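PDB 2QIB: tetR-family transcriptional regulator from Streptomyces coelicolor A3, which probably binds cis-regulatory DNA through an N-terminal helix-turn-helix domain and so regulates transcription, as members of the TetR family generally do. Local coordinates for residues 63-66 and 67-71. Numbering follows the deposited sequence.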
loop_
_atom_site.group_PDB
_atom_site.type_symbol
_atom_site.label_atom_id
_atom_site.label_comp_id
_atom_site.label_asym_id
_atom_site.label_seq_id
_atom_site.Cartn_x
_atom_site.Cartn_y
_atom_site.Cartn_z
ATOM N N ALA A 63 -2.249 -23.438 4.599
ATOM C CA ALA A 63 -3.495 -24.063 4.136
ATOM C C ALA A 63 -4.715 -23.187 4.486
ATOM O O ALA A 63 -5.613 -22.973 3.641
ATOM C CB ALA A 63 -3.648 -25.471 4.705
ATOM N N ALA A 64 -4.723 -22.656 5.703
ATOM C CA ALA A 64 -5.777 -21.700 6.105
ATOM C C ALA A 64 -5.761 -20.472 5.196
ATOM O O ALA A 64 -6.808 -19.999 4.772
ATOM C CB ALA A 64 -5.573 -21.274 7.507
ATOM N N LEU A 65 -4.560 -19.944 4.942
ATOM C CA LEU A 65 -4.401 -18.733 4.121
ATOM C C LEU A 65 -4.852 -18.977 2.682
ATOM O O LEU A 65 -5.479 -18.101 2.067
ATOM C CB LEU A 65 -2.949 -18.241 4.179
ATOM C CG LEU A 65 -2.668 -16.990 3.330
ATOM C CD1 LEU A 65 -3.598 -15.784 3.730
ATOM C CD2 LEU A 65 -1.206 -16.586 3.446
ATOM N N GLN A 66 -4.567 -20.165 2.150
ATOM C CA GLN A 66 -5.087 -20.564 0.835
ATOM C C GLN A 66 -6.612 -20.522 0.776
ATOM O O GLN A 66 -7.203 -19.989 -0.175
ATOM C CB GLN A 66 -4.582 -21.964 0.465
ATOM C CG GLN A 66 -5.191 -22.515 -0.851
ATOM C CD GLN A 66 -4.469 -21.952 -2.059
ATOM O OE1 GLN A 66 -5.036 -21.195 -2.856
ATOM N NE2 GLN A 66 -3.200 -22.302 -2.190
ATOM N N ARG A 67 -7.261 -21.073 1.785
ATOM C CA ARG A 67 -8.712 -21.005 1.828
ATOM C C ARG A 67 -9.228 -19.552 1.872
ATOM O O ARG A 67 -10.152 -19.174 1.139
ATOM C CB ARG A 67 -9.248 -21.765 3.041
ATOM C CG ARG A 67 -10.770 -21.881 2.943
ATOM C CD ARG A 67 -11.431 -22.535 4.119
ATOM N NE ARG A 67 -11.218 -23.983 4.099
ATOM C CZ ARG A 67 -11.747 -24.807 4.985
ATOM N NH1 ARG A 67 -12.506 -24.315 5.958
ATOM N NH2 ARG A 67 -11.507 -26.121 4.914
ATOM N N ALA A 68 -8.615 -18.762 2.756
ATOM C CA ALA A 68 -8.989 -17.344 2.935
ATOM C C ALA A 68 -8.758 -16.536 1.653
ATOM O O ALA A 68 -9.602 -15.712 1.249
ATOM C CB ALA A 68 -8.180 -16.756 4.041
ATOM N N SER A 69 -7.616 -16.787 1.026
ATOM C CA SER A 69 -7.235 -16.117 -0.223
ATOM C C SER A 69 -8.216 -16.444 -1.351
ATOM O O SER A 69 -8.629 -15.551 -2.113
ATOM C CB SER A 69 -5.788 -16.503 -0.590
ATOM O OG SER A 69 -4.894 -15.947 0.371
ATOM N N ASP A 70 -8.598 -17.721 -1.478
ATOM C CA ASP A 70 -9.617 -18.124 -2.443
ATOM C C ASP A 70 -10.953 -17.447 -2.205
ATOM O O ASP A 70 -11.632 -17.032 -3.163
ATOM C CB ASP A 70 -9.809 -19.652 -2.441
ATOM C CG ASP A 70 -8.618 -20.376 -3.045
ATOM O OD1 ASP A 70 -7.828 -19.717 -3.738
ATOM O OD2 ASP A 70 -8.450 -21.592 -2.810
ATOM N N ASP A 71 -11.326 -17.353 -0.933
ATOM C CA ASP A 71 -12.566 -16.690 -0.533
ATOM C C ASP A 71 -12.539 -15.218 -1.009
ATOM O O ASP A 71 -13.452 -14.772 -1.761
ATOM C CB ASP A 71 -12.716 -16.828 0.988
ATOM C CG ASP A 71 -13.903 -16.046 1.573
ATOM O OD1 ASP A 71 -14.762 -15.502 0.845
ATOM O OD2 ASP A 71 -13.965 -15.971 2.823
#
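A63 O accepts a hydrogen bond from the backbone N of R67 at 3.1 Å, the first of the four successive i to i+4 bonds followed here, which make this part of helix 57-75 a worked example of a regular α-helix with one serine side chain bonded to the carbonyl one turn earlier. The arginine itself runs off from this turn: its guanidinium NH2 is hydrogen-bonded to the backbone O of Q16, and its side chain lies against I19 and L23, linking the helix to helix 11-28. At the next step A64 O takes a bond from the N of A68 at 3.0 Å, while the methyl of A64 packs on L23 and that of A68 touches F98 of helix 84-101. L65 O is gripped twice. The amide N of S69 reaches it at 2.7 Å, and the hydroxyl OG of the same residue donates to it at 2.8 Å from above the carbonyl plane, 42° out of it. With chi1 at -67°, OG sits beside its own backbone N, a position from which it can turn back to that carbonyl; CD1 of L65 lies 3.6 Å from OG, a methyl against the hydroxyl. Both side chains touch helix 119-140, L65 on T121 and L124, S69 on V128. Q66 O closes the series with the N of D70 at 3.0 Å, and CG of Q66 lies 3.9 Å from OD2 of D70. The bond from S69 OG to L65 O is the familiar serine-to-backbone i to i-4 hydrogen bond of α-helices, giving a buried hydroxyl's proton an acceptor within its own helix, here in a TetR-type all-helical fold.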